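Local coordinates for hypothetical protein PAE2307 (Pyrobaculum aerophilum, PDB 2GL0) that probably acts as an adenosine-specific kinase and binds adenosine in pockets shared between subunits of its assembly, at residues Thr19-Gly24 against Val86-Ile91; Ile23-Phe28 against Glu108-Phe113; Lys30-Leu35 against Ile50-Ala55. All coordinates share one frame; numbering follows the deposited sequence.

Contact 1: residues Thr19-Gly24 against Val86-Ile91; sequences TNVIIG and VFVIYI. With ADN (adenosine), chain J.
Asn20, Ile22 and Gly24 pair with Ile91, Ile89 and Phe87 as antiparallel hydrogen-bonded pairs, six N-H to O bonds joining two strands whose short axes run at 164° and approach to 4.7 Å. Between them Val21 with Tyr90 and Ile23 with Val88 form the non-hydrogen-bonded pairs, where CA-H groups meet carbonyl oxygens, as in the 3.1 Å contact of Val21 CA with Ile89 O. The side chains alternate accordingly. On the face bearing Val21, Ile23, Val88 and Tyr90, Val21 and Tyr90 lie alongside each other, pointing the same way. The methyl CG2 of Val21 lies over one face of the Tyr90 ring, 3.9 Å from the centroid and 14° off the normal, a CH-pi contact; the same methyl also meets Val88 CG1 at 3.9 Å. Thr19 OG1 comes to the edge of this ring, but its hydrogen bond goes to Pro16 O, while Tyr90 OH bonds Pro14 O. On the other face, the Phe87 ring is folded against the neighbouring strand: chi1 of 72° puts CG between backbone N and carbonyl carbon, and Gly24 CA sits 3.8 Å from the ring centroid, over the face. A modelled CB on Gly24 would come within 2.5 Å of Phe87 CZ, so the ring occupies the place of a side chain. At the far end Asn20 ND2 approaches O2' of adenosine J to 2.6 Å, placing this strand beside a nucleoside pocket. Both strands are interior to a five-stranded antiparallel sheet, flanked by strands 111-116 and 47-53; helix 68-81 packs on the Tyr90 face through Leu70, Leu73 and Leu77, and helix 31-40 meets Phe87, Ile89 and Ile91 on the other.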
loop_
_atom_site.group_PDB
_atom_site.type_symbol
_atom_site.label_atom_id
_atom_site.label_comp_id
_atom_site.label_asym_id
_atom_site.label_seq_id
_atom_site.Cartn_x
_atom_site.Cartn_y
_atom_site.Cartn_z
ATOM N N THR A 19 12.067 20.559 14.800
ATOM C CA THR A 19 11.240 20.330 13.610
ATOM C C THR A 19 11.925 19.432 12.495
ATOM O O THR A 19 13.193 19.316 12.469
ATOM C CB THR A 19 10.812 21.657 12.954
ATOM O OG1 THR A 19 11.943 22.245 12.294
ATOM C CG2 THR A 19 10.323 22.588 13.938
ATOM N N ASN A 20 11.081 18.822 11.631
ATOM C CA ASN A 20 11.447 18.389 10.290
ATOM C C ASN A 20 10.456 18.949 9.286
ATOM O O ASN A 20 9.346 19.359 9.677
ATOM C CB ASN A 20 11.337 16.915 10.111
ATOM C CG ASN A 20 12.245 16.242 10.920
ATOM O OD1 ASN A 20 12.098 16.247 12.176
ATOM N ND2 ASN A 20 13.249 15.670 10.305
ATOM N N VAL A 21 10.903 18.980 8.013
ATOM C CA VAL A 21 10.144 19.513 6.886
ATOM C C VAL A 21 9.908 18.384 5.899
ATOM O O VAL A 21 10.715 17.496 5.758
ATOM C CB VAL A 21 10.823 20.753 6.249
ATOM C CG1 VAL A 21 11.997 20.361 5.529
ATOM C CG2 VAL A 21 9.816 21.579 5.351
ATOM N N ILE A 22 8.698 18.331 5.368
ATOM C CA ILE A 22 8.323 17.427 4.301
ATOM C C ILE A 22 7.755 18.316 3.186
ATOM O O ILE A 22 6.878 19.143 3.438
ATOM C CB ILE A 22 7.294 16.371 4.762
ATOM C CG1 ILE A 22 7.837 15.557 5.981
ATOM C CG2 ILE A 22 6.856 15.508 3.533
ATOM C CD1 ILE A 22 6.913 14.623 6.565
ATOM N N ILE A 23 8.357 18.235 1.996
ATOM C CA ILE A 23 7.952 19.090 0.885
ATOM C C ILE A 23 7.513 18.258 -0.313
ATOM O O ILE A 23 8.189 17.351 -0.661
ATOM C CB ILE A 23 9.035 20.070 0.470
ATOM C CG1 ILE A 23 9.503 20.836 1.672
ATOM C CG2 ILE A 23 8.501 21.076 -0.676
ATOM C CD1 ILE A 23 10.543 21.951 1.390
ATOM N N GLY A 24 6.396 18.592 -0.950
ATOM C CA GLY A 24 5.890 17.771 -1.993
ATOM C C GLY A 24 4.942 18.430 -2.975
ATOM O O GLY A 24 4.677 19.634 -2.868
ATOM N N VAL A 86 2.306 22.716 -5.028
ATOM C CA VAL A 86 3.293 22.310 -4.040
ATOM C C VAL A 86 2.669 22.376 -2.670
ATOM O O VAL A 86 1.812 23.253 -2.447
ATOM C CB VAL A 86 4.468 23.229 -4.129
ATOM C CG1 VAL A 86 5.360 23.063 -2.939
ATOM C CG2 VAL A 86 5.274 22.898 -5.425
ATOM N N PHE A 87 3.053 21.462 -1.759
ATOM C CA PHE A 87 2.733 21.505 -0.276
ATOM C C PHE A 87 3.957 21.438 0.658
ATOM O O PHE A 87 4.981 20.851 0.303
ATOM C CB PHE A 87 1.675 20.490 0.106
ATOM C CG PHE A 87 2.165 19.048 0.074
ATOM C CD1 PHE A 87 2.897 18.512 1.134
ATOM C CD2 PHE A 87 1.937 18.243 -1.031
ATOM C CE1 PHE A 87 3.330 17.181 1.093
ATOM C CE2 PHE A 87 2.410 16.927 -1.079
ATOM C CZ PHE A 87 3.056 16.420 -0.029
ATOM N N VAL A 88 3.882 22.079 1.822
ATOM C CA VAL A 88 4.981 22.020 2.904
ATOM C C VAL A 88 4.336 21.638 4.236
ATOM O O VAL A 88 3.226 22.146 4.599
ATOM C CB VAL A 88 5.637 23.404 3.101
ATOM C CG1 VAL A 88 6.627 23.465 4.232
ATOM C CG2 VAL A 88 6.244 23.798 1.811
ATOM N N ILE A 89 4.985 20.674 4.894
ATOM C CA ILE A 89 4.637 20.256 6.243
ATOM C C ILE A 89 5.890 20.398 7.118
ATOM O O ILE A 89 7.021 19.852 6.785
ATOM C CB ILE A 89 4.174 18.760 6.327
ATOM C CG1 ILE A 89 2.959 18.448 5.400
ATOM C CG2 ILE A 89 3.787 18.403 7.779
ATOM C CD1 ILE A 89 2.615 16.964 5.297
ATOM N N TYR A 90 5.706 21.143 8.220
ATOM C CA TYR A 90 6.611 21.097 9.368
ATOM C C TYR A 90 6.003 20.299 10.519
ATOM O O TYR A 90 4.848 20.429 10.763
ATOM C CB TYR A 90 6.851 22.504 9.824
ATOM C CG TYR A 90 7.863 23.278 8.970
ATOM C CD1 TYR A 90 7.433 24.000 7.866
ATOM C CD2 TYR A 90 9.223 23.341 9.327
ATOM C CE1 TYR A 90 8.321 24.738 7.088
ATOM C CE2 TYR A 90 10.133 24.094 8.560
ATOM C CZ TYR A 90 9.669 24.793 7.422
ATOM O OH TYR A 90 10.517 25.605 6.633
ATOM N N ILE A 91 6.791 19.455 11.216
ATOM C CA ILE A 91 6.276 18.571 12.259
ATOM C C ILE A 91 7.202 18.667 13.448
ATOM O O ILE A 91 8.389 18.761 13.242
ATOM C CB ILE A 91 6.154 17.041 11.852
ATOM C CG1 ILE A 91 7.433 16.473 11.180
ATOM C CG2 ILE A 91 4.883 16.795 10.937
ATOM C CD1 ILE A 91 7.494 14.878 11.089
HETATM O "O5'" ADN J . 19.785 12.328 8.158
HETATM C "C5'" ADN J . 19.186 13.074 9.173
HETATM C "C4'" ADN J . 17.718 13.032 8.808
HETATM O "O4'" ADN J . 17.122 11.826 9.253
HETATM C "C3'" ADN J . 17.268 13.997 9.799
HETATM O "O3'" ADN J . 17.431 15.195 9.097
HETATM C "C2'" ADN J . 15.869 13.567 10.196
HETATM O "O2'" ADN J . 14.888 13.973 9.248
HETATM C "C1'" ADN J . 16.029 12.063 10.143
HETATM N N9 ADN J . 16.354 11.470 11.473
HETATM C C8 ADN J . 17.462 11.771 12.239
HETATM N N7 ADN J . 17.459 11.065 13.413
HETATM C C5 ADN J . 16.362 10.277 13.449
HETATM C C6 ADN J . 15.755 9.279 14.416
HETATM N N6 ADN J . 16.324 8.945 15.627
HETATM N N1 ADN J . 14.565 8.701 14.042
HETATM C C2 ADN J . 13.992 9.021 12.862
HETATM N N3 ADN J . 14.476 9.883 11.953
HETATM C C4 ADN J . 15.630 10.558 12.165
#

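Contact 2: residues Ile23-Phe28 against Glu108-Phe113; sequences IGQAHF and EVVRIF. With ADN (adenosine), chain G; PO4 (phosphate ion), chain I.
Gln25 crosses Arg111 obliquely where strand 19-25 ends and strand 111-116 begins, and its side chain runs outward. CB rests against Arg111 CG at 3.8 Å and also touches Phe113 CE2. With CG anti to the backbone N (chi1 -159°) and the chain extended beyond it, CD nears Arg111 NE. OE1 stands 3.6 Å from Arg111 NH2, too far for a bond, with amide and guanidinium planes 76° apart; NE2 turns to Val110 CG2 and makes a weak hydrogen bond to Phe113 O of the second subunit. The backbone here is a classic beta bulge: Val110 and Arg111 both face Gln25, whose carbonyl oxygen accepts Val110 N at 2.9 Å and Arg111 N at 3.3 Å, both in the carbonyl plane. Gln25 N returns a bond to Arg111 O, and Phe113 N bonds Ile23 O, antiparallel pairing with strand 111-116, an outermost strand of the sheet within this chain. Arg111 reaches a phosphate ion, probably from the crystallisation liquor, through NH1 to O1 at 2.7 Å, the phosphorus lying in the guanidinium plane at its edge. Phe113 CE1 lies 3.5 Å above one face of the same guanidinium, and Arg111 of the second and third subunits also bind this anion. Beyond the strands, His27 ND1 donates to Glu108 O at 3.1 Å, on a carbonyl lone pair though 16° out of the ring plane, which helps to hold the imidazole while CD2 faces O2' of adenosine G. Phe28 lays one ring face over the adenine, C4 of the base standing 3.3 Å above the plane of the Phe28 ring, offset toward the rim. This nucleoside also bonds His85 NE2 and, from the second subunit, Asn20 OD1, Tyr165 OH and Ala117 N.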
loop_
_atom_site.group_PDB
_atom_site.type_symbol
_atom_site.label_atom_id
_atom_site.label_comp_id
_atom_site.label_asym_id
_atom_site.label_seq_id
_atom_site.Cartn_x
_atom_site.Cartn_y
_atom_site.Cartn_z
ATOM N N ILE A 23 8.357 18.235 1.996
ATOM C CA ILE A 23 7.952 19.090 0.885
ATOM C C ILE A 23 7.513 18.258 -0.313
ATOM O O ILE A 23 8.189 17.351 -0.661
ATOM C CB ILE A 23 9.035 20.070 0.470
ATOM C CG1 ILE A 23 9.503 20.836 1.672
ATOM C CG2 ILE A 23 8.501 21.076 -0.676
ATOM C CD1 ILE A 23 10.543 21.951 1.390
ATOM N N GLY A 24 6.396 18.592 -0.950
ATOM C CA GLY A 24 5.890 17.771 -1.993
ATOM C C GLY A 24 4.942 18.430 -2.975
ATOM O O GLY A 24 4.677 19.634 -2.868
ATOM N N GLN A 25 4.477 17.642 -3.968
ATOM C CA GLN A 25 3.466 18.099 -4.893
ATOM C C GLN A 25 2.126 17.287 -4.880
ATOM O O GLN A 25 2.150 16.096 -4.866
ATOM C CB GLN A 25 4.014 18.067 -6.284
ATOM C CG GLN A 25 3.201 18.998 -7.175
ATOM C CD GLN A 25 3.750 18.939 -8.529
ATOM O OE1 GLN A 25 4.896 19.335 -8.738
ATOM N NE2 GLN A 25 3.005 18.287 -9.447
ATOM N N ALA A 26 0.963 17.977 -4.896
ATOM C CA ALA A 26 -0.331 17.342 -4.908
ATOM C C ALA A 26 -1.194 17.994 -5.994
ATOM O O ALA A 26 -0.694 18.404 -7.021
ATOM C CB ALA A 26 -0.973 17.452 -3.594
ATOM N N HIS A 27 -2.487 18.094 -5.746
ATOM C CA HIS A 27 -3.441 18.730 -6.667
ATOM C C HIS A 27 -4.792 18.657 -5.913
ATOM O O HIS A 27 -4.963 17.834 -4.973
ATOM C CB HIS A 27 -3.560 17.991 -8.012
ATOM C CG HIS A 27 -4.424 16.752 -7.975
ATOM N ND1 HIS A 27 -4.022 15.560 -7.396
ATOM C CD2 HIS A 27 -5.670 16.518 -8.479
ATOM C CE1 HIS A 27 -4.988 14.656 -7.522
ATOM N NE2 HIS A 27 -5.988 15.208 -8.186
ATOM N N PHE A 28 -5.728 19.515 -6.321
ATOM C CA PHE A 28 -7.054 19.602 -5.734
ATOM C C PHE A 28 -6.930 20.144 -4.313
ATOM O O PHE A 28 -5.942 19.879 -3.606
ATOM C CB PHE A 28 -7.813 18.274 -5.774
ATOM C CG PHE A 28 -9.275 18.393 -5.366
ATOM C CD1 PHE A 28 -10.061 19.439 -5.842
ATOM C CD2 PHE A 28 -9.860 17.453 -4.496
ATOM C CE1 PHE A 28 -11.416 19.550 -5.461
ATOM C CE2 PHE A 28 -11.208 17.538 -4.137
ATOM C CZ PHE A 28 -11.984 18.593 -4.600
ATOM N N GLU A 108 -4.694 12.643 -3.515
ATOM C CA GLU A 108 -4.121 13.906 -4.059
ATOM C C GLU A 108 -2.580 13.938 -4.247
ATOM O O GLU A 108 -2.099 14.528 -5.196
ATOM C CB GLU A 108 -4.466 15.088 -3.135
ATOM C CG GLU A 108 -5.987 15.547 -3.022
ATOM C CD GLU A 108 -6.739 14.723 -2.009
ATOM O OE1 GLU A 108 -6.108 13.986 -1.159
ATOM O OE2 GLU A 108 -7.980 14.780 -2.058
ATOM N N VAL A 109 -1.824 13.336 -3.338
ATOM C CA VAL A 109 -0.339 13.431 -3.352
ATOM C C VAL A 109 0.288 12.686 -4.587
ATOM O O VAL A 109 0.113 11.473 -4.790
ATOM C CB VAL A 109 0.281 13.019 -1.926
ATOM C CG1 VAL A 109 1.766 12.842 -1.968
ATOM C CG2 VAL A 109 -0.127 14.073 -0.905
ATOM N N VAL A 110 0.967 13.458 -5.431
ATOM C CA VAL A 110 1.516 12.909 -6.654
ATOM C C VAL A 110 2.978 12.532 -6.412
ATOM O O VAL A 110 3.398 11.549 -6.940
ATOM C CB VAL A 110 1.250 13.820 -7.959
ATOM C CG1 VAL A 110 -0.220 14.214 -8.037
ATOM C CG2 VAL A 110 1.896 15.049 -7.876
ATOM N N ARG A 111 3.708 13.314 -5.591
ATOM C CA ARG A 111 5.148 13.066 -5.300
ATOM C C ARG A 111 5.646 13.846 -4.046
ATOM O O ARG A 111 5.026 14.767 -3.598
ATOM C CB ARG A 111 6.031 13.470 -6.458
ATOM C CG ARG A 111 6.141 14.992 -6.860
ATOM C CD ARG A 111 6.885 14.935 -8.215
ATOM N NE ARG A 111 6.721 16.086 -9.069
ATOM C CZ ARG A 111 7.732 16.585 -9.809
ATOM N NH1 ARG A 111 8.949 16.059 -9.768
ATOM N NH2 ARG A 111 7.534 17.654 -10.561
ATOM N N ILE A 112 6.765 13.392 -3.494
ATOM C CA ILE A 112 7.426 13.993 -2.341
ATOM C C ILE A 112 8.882 14.379 -2.812
ATOM O O ILE A 112 9.625 13.584 -3.432
ATOM C CB ILE A 112 7.369 13.126 -1.058
ATOM C CG1 ILE A 112 5.896 12.691 -0.691
ATOM C CG2 ILE A 112 7.881 13.970 0.167
ATOM C CD1 ILE A 112 5.834 11.513 0.168
ATOM N N PHE A 113 9.222 15.627 -2.543
ATOM C CA PHE A 113 10.524 16.153 -2.825
ATOM C C PHE A 113 11.576 15.876 -1.782
ATOM O O PHE A 113 12.730 15.613 -2.135
ATOM C CB PHE A 113 10.420 17.681 -3.133
ATOM C CG PHE A 113 9.612 17.997 -4.380
ATOM C CD1 PHE A 113 10.050 17.566 -5.612
ATOM C CD2 PHE A 113 8.469 18.753 -4.297
ATOM C CE1 PHE A 113 9.300 17.838 -6.752
ATOM C CE2 PHE A 113 7.716 19.049 -5.392
ATOM C CZ PHE A 113 8.137 18.560 -6.669
HETATM O "O5'" ADN G . -7.027 22.129 -8.280
HETATM C "C5'" ADN G . -8.182 21.842 -9.042
HETATM C "C4'" ADN G . -7.720 20.539 -9.650
HETATM O "O4'" ADN G . -8.113 19.497 -8.768
HETATM C "C3'" ADN G . -8.412 20.214 -10.948
HETATM O "O3'" ADN G . -7.451 20.514 -11.922
HETATM C "C2'" ADN G . -8.754 18.727 -10.864
HETATM O "O2'" ADN G . -7.626 17.908 -10.919
HETATM C "C1'" ADN G . -8.917 18.510 -9.437
HETATM N N9 ADN G . -10.327 18.672 -9.078
HETATM C C8 ADN G . -11.091 19.774 -9.224
HETATM N N7 ADN G . -12.346 19.537 -8.764
HETATM C C5 ADN G . -12.387 18.270 -8.328
HETATM C C6 ADN G . -13.428 17.400 -7.743
HETATM N N6 ADN G . -14.708 17.860 -7.492
HETATM N N1 ADN G . -13.002 16.128 -7.443
HETATM C C2 ADN G . -11.732 15.681 -7.681
HETATM N N3 ADN G . -10.748 16.397 -8.198
HETATM C C4 ADN G . -11.039 17.687 -8.522
HETATM P P PO4 I . 9.991 13.276 -7.988
HETATM O O1 PO4 I . 10.403 14.728 -7.983
HETATM O O2 PO4 I . 9.190 12.999 -9.227
HETATM O O3 PO4 I . 11.229 12.430 -7.913
HETATM O O4 PO4 I . 9.159 12.907 -6.804
#

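Contact 3: residues Lys30-Leu35 against Ile50-Ala55; sequences KTVEDL and IAFCEA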
loop_
_atom_site.group_PDB
_atom_site.type_symbol
_atom_site.label_atom_id
_atom_site.label_comp_id
_atom_site.label_asym_id
_atom_site.label_seq_id
_atom_site.Cartn_x
_atom_site.Cartn_y
_atom_site.Cartn_z
ATOM N N LYS A 30 -8.780 19.455 -1.593
ATOM C CA LYS A 30 -8.921 18.534 -0.439
ATOM C C LYS A 30 -7.584 18.022 0.158
ATOM O O LYS A 30 -7.560 17.405 1.233
ATOM C CB LYS A 30 -9.793 17.346 -0.783
ATOM C CG LYS A 30 -10.321 16.602 0.414
ATOM C CD LYS A 30 -11.543 15.749 -0.003
ATOM C CE LYS A 30 -11.289 14.887 -1.215
ATOM N NZ LYS A 30 -10.542 13.685 -0.777
ATOM N N THR A 31 -6.492 18.271 -0.555
ATOM C CA THR A 31 -5.128 18.027 -0.103
ATOM C C THR A 31 -4.882 18.585 1.271
ATOM O O THR A 31 -4.250 17.863 2.060
ATOM C CB THR A 31 -4.020 18.739 -1.060
ATOM O OG1 THR A 31 -4.114 18.225 -2.371
ATOM C CG2 THR A 31 -2.606 18.557 -0.570
ATOM N N VAL A 32 -5.283 19.848 1.580
ATOM C CA VAL A 32 -5.001 20.360 3.002
ATOM C C VAL A 32 -5.699 19.577 4.136
ATOM O O VAL A 32 -5.147 19.435 5.274
ATOM C CB VAL A 32 -5.150 21.925 3.318
ATOM C CG1 VAL A 32 -4.079 22.686 2.751
ATOM C CG2 VAL A 32 -6.449 22.496 2.872
ATOM N N GLU A 33 -6.914 19.130 3.875
ATOM C CA GLU A 33 -7.637 18.429 4.912
ATOM C C GLU A 33 -7.108 16.981 5.113
ATOM O O GLU A 33 -6.956 16.504 6.242
ATOM C CB GLU A 33 -9.128 18.431 4.582
ATOM C CG GLU A 33 -9.718 19.899 4.633
ATOM C CD GLU A 33 -11.253 19.937 4.954
ATOM O OE1 GLU A 33 -11.722 18.978 5.692
ATOM O OE2 GLU A 33 -11.931 20.910 4.456
ATOM N N ASP A 34 -6.841 16.316 3.984
ATOM C CA ASP A 34 -6.315 14.947 3.950
ATOM C C ASP A 34 -4.882 14.847 4.474
ATOM O O ASP A 34 -4.506 13.787 5.023
ATOM C CB ASP A 34 -6.386 14.386 2.533
ATOM C CG ASP A 34 -7.811 14.094 2.069
ATOM O OD1 ASP A 34 -8.760 14.291 2.885
ATOM O OD2 ASP A 34 -7.980 13.668 0.879
ATOM N N LEU A 35 -4.104 15.920 4.311
ATOM C CA LEU A 35 -2.765 15.952 4.889
ATOM C C LEU A 35 -2.821 16.106 6.373
ATOM O O LEU A 35 -2.177 15.313 7.092
ATOM C CB LEU A 35 -1.809 17.013 4.254
ATOM C CG LEU A 35 -1.443 16.630 2.822
ATOM C CD1 LEU A 35 -0.602 17.721 2.223
ATOM C CD2 LEU A 35 -0.669 15.281 2.850
ATOM N N ILE A 50 0.615 22.656 8.139
ATOM C CA ILE A 50 0.539 22.294 6.709
ATOM C C ILE A 50 0.089 23.490 5.829
ATOM O O ILE A 50 -0.828 24.240 6.188
ATOM C CB ILE A 50 -0.147 20.879 6.484
ATOM C CG1 ILE A 50 -1.133 20.824 5.337
ATOM C CG2 ILE A 50 -0.887 20.496 7.688
ATOM C CD1 ILE A 50 -0.522 20.821 3.962
ATOM N N ALA A 51 0.792 23.718 4.720
ATOM C CA ALA A 51 0.316 24.709 3.679
ATOM C C ALA A 51 0.399 24.119 2.276
ATOM O O ALA A 51 1.161 23.158 2.024
ATOM C CB ALA A 51 1.044 26.076 3.776
ATOM N N PHE A 52 -0.411 24.666 1.376
ATOM C CA PHE A 52 -0.666 24.091 0.044
ATOM C C PHE A 52 -1.021 25.240 -0.867
ATOM O O PHE A 52 -1.870 26.083 -0.556
ATOM C CB PHE A 52 -1.875 23.142 0.120
ATOM C CG PHE A 52 -2.357 22.644 -1.262
ATOM C CD1 PHE A 52 -1.514 21.780 -2.070
ATOM C CD2 PHE A 52 -3.650 23.031 -1.762
ATOM C CE1 PHE A 52 -1.906 21.301 -3.329
ATOM C CE2 PHE A 52 -4.089 22.524 -3.069
ATOM C CZ PHE A 52 -3.220 21.668 -3.848
ATOM N N CYS A 53 -0.386 25.317 -1.999
ATOM C CA CYS A 53 -0.684 26.424 -2.922
ATOM C C CYS A 53 -1.717 25.935 -3.881
ATOM O O CYS A 53 -1.388 25.108 -4.734
ATOM C CB CYS A 53 0.589 26.725 -3.719
ATOM S SG CYS A 53 2.018 27.204 -2.694
ATOM N N GLU A 54 -2.970 26.380 -3.738
ATOM C CA GLU A 54 -4.026 26.183 -4.770
ATOM C C GLU A 54 -3.485 26.831 -5.999
ATOM O O GLU A 54 -2.917 27.921 -5.887
ATOM C CB GLU A 54 -5.238 26.993 -4.341
ATOM C CG GLU A 54 -6.492 26.896 -5.221
ATOM C CD GLU A 54 -7.630 27.665 -4.593
ATOM O OE1 GLU A 54 -7.386 28.555 -3.754
ATOM O OE2 GLU A 54 -8.775 27.367 -4.902
ATOM N N ALA A 55 -3.633 26.234 -7.168
ATOM C CA ALA A 55 -2.987 26.808 -8.359
ATOM C C ALA A 55 -3.942 27.339 -9.432
ATOM O O ALA A 55 -3.526 27.703 -10.561
ATOM C CB ALA A 55 -2.066 25.772 -8.948
#
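Thr31 meets Phe52 by a CH-pi contact: CB stands 3.9 Å from the ring centroid, only 7° off the normal, above the centre of one face. Chi1 of 172° sets Phe52 CG anti to its backbone N and carries the ring under the first turn of helix 31-40. Apolar packing accounts for the other meetings. Val32 CG1 presses on Phe52 CB at 3.5 Å and also reaches Ile50 CD1, while Leu35 crosses Ile50 at about a right angle, with CD1 to CD1 at 3.6 Å. Replacing Phe52 by an alanine is likely to open a gap beneath Thr31, whose CB and CG2 would lose the ring face they rest on. The polar interactions lie within the helical segment and around it: Thr31 OG1 bonds Phe28 O, and Lys30 NZ bridges to the syn lone pair of Asp34 OD2 at 3.1 Å, and also to Glu108. Asp34 OD1 pairs with Lys166 of the second subunit. The axes of segments 31-35 and 50-53 lie 8.5 Å apart at 158°; strands 86-92 and 60-65 flank strand 47-53, and Phe87 and Ile89 of the former extend the apolar layer under the helix.

How the contacts relate
Contacts 1 and 2 share Ile23 and Gly24, so strand 19-25 is paired on both sides; their centres are 11 Å apart, and Phe87 CE2 joins them, packing 3.8 Å from Val109 CG2. Contact 3 attaches to contact 1 through the sheet, where Val88 O and Ala51 N lie 2.9 Å apart, a probable hydrogen bond. To contact 2, about 9 Å away between centres, it is tied by Glu108 OE2 to Lys30 NZ at 3.1 Å; Glu108 OE1 stands 2.8 Å from Asp34 OD2, like charges that Lys30 would probably ease. Asn20 of contact 1 and His27 and Phe28 of contact 2 supply complementary parts of adenosine sites formed between subunits; the Phe52 side chain is about 6 Å from an adenosine.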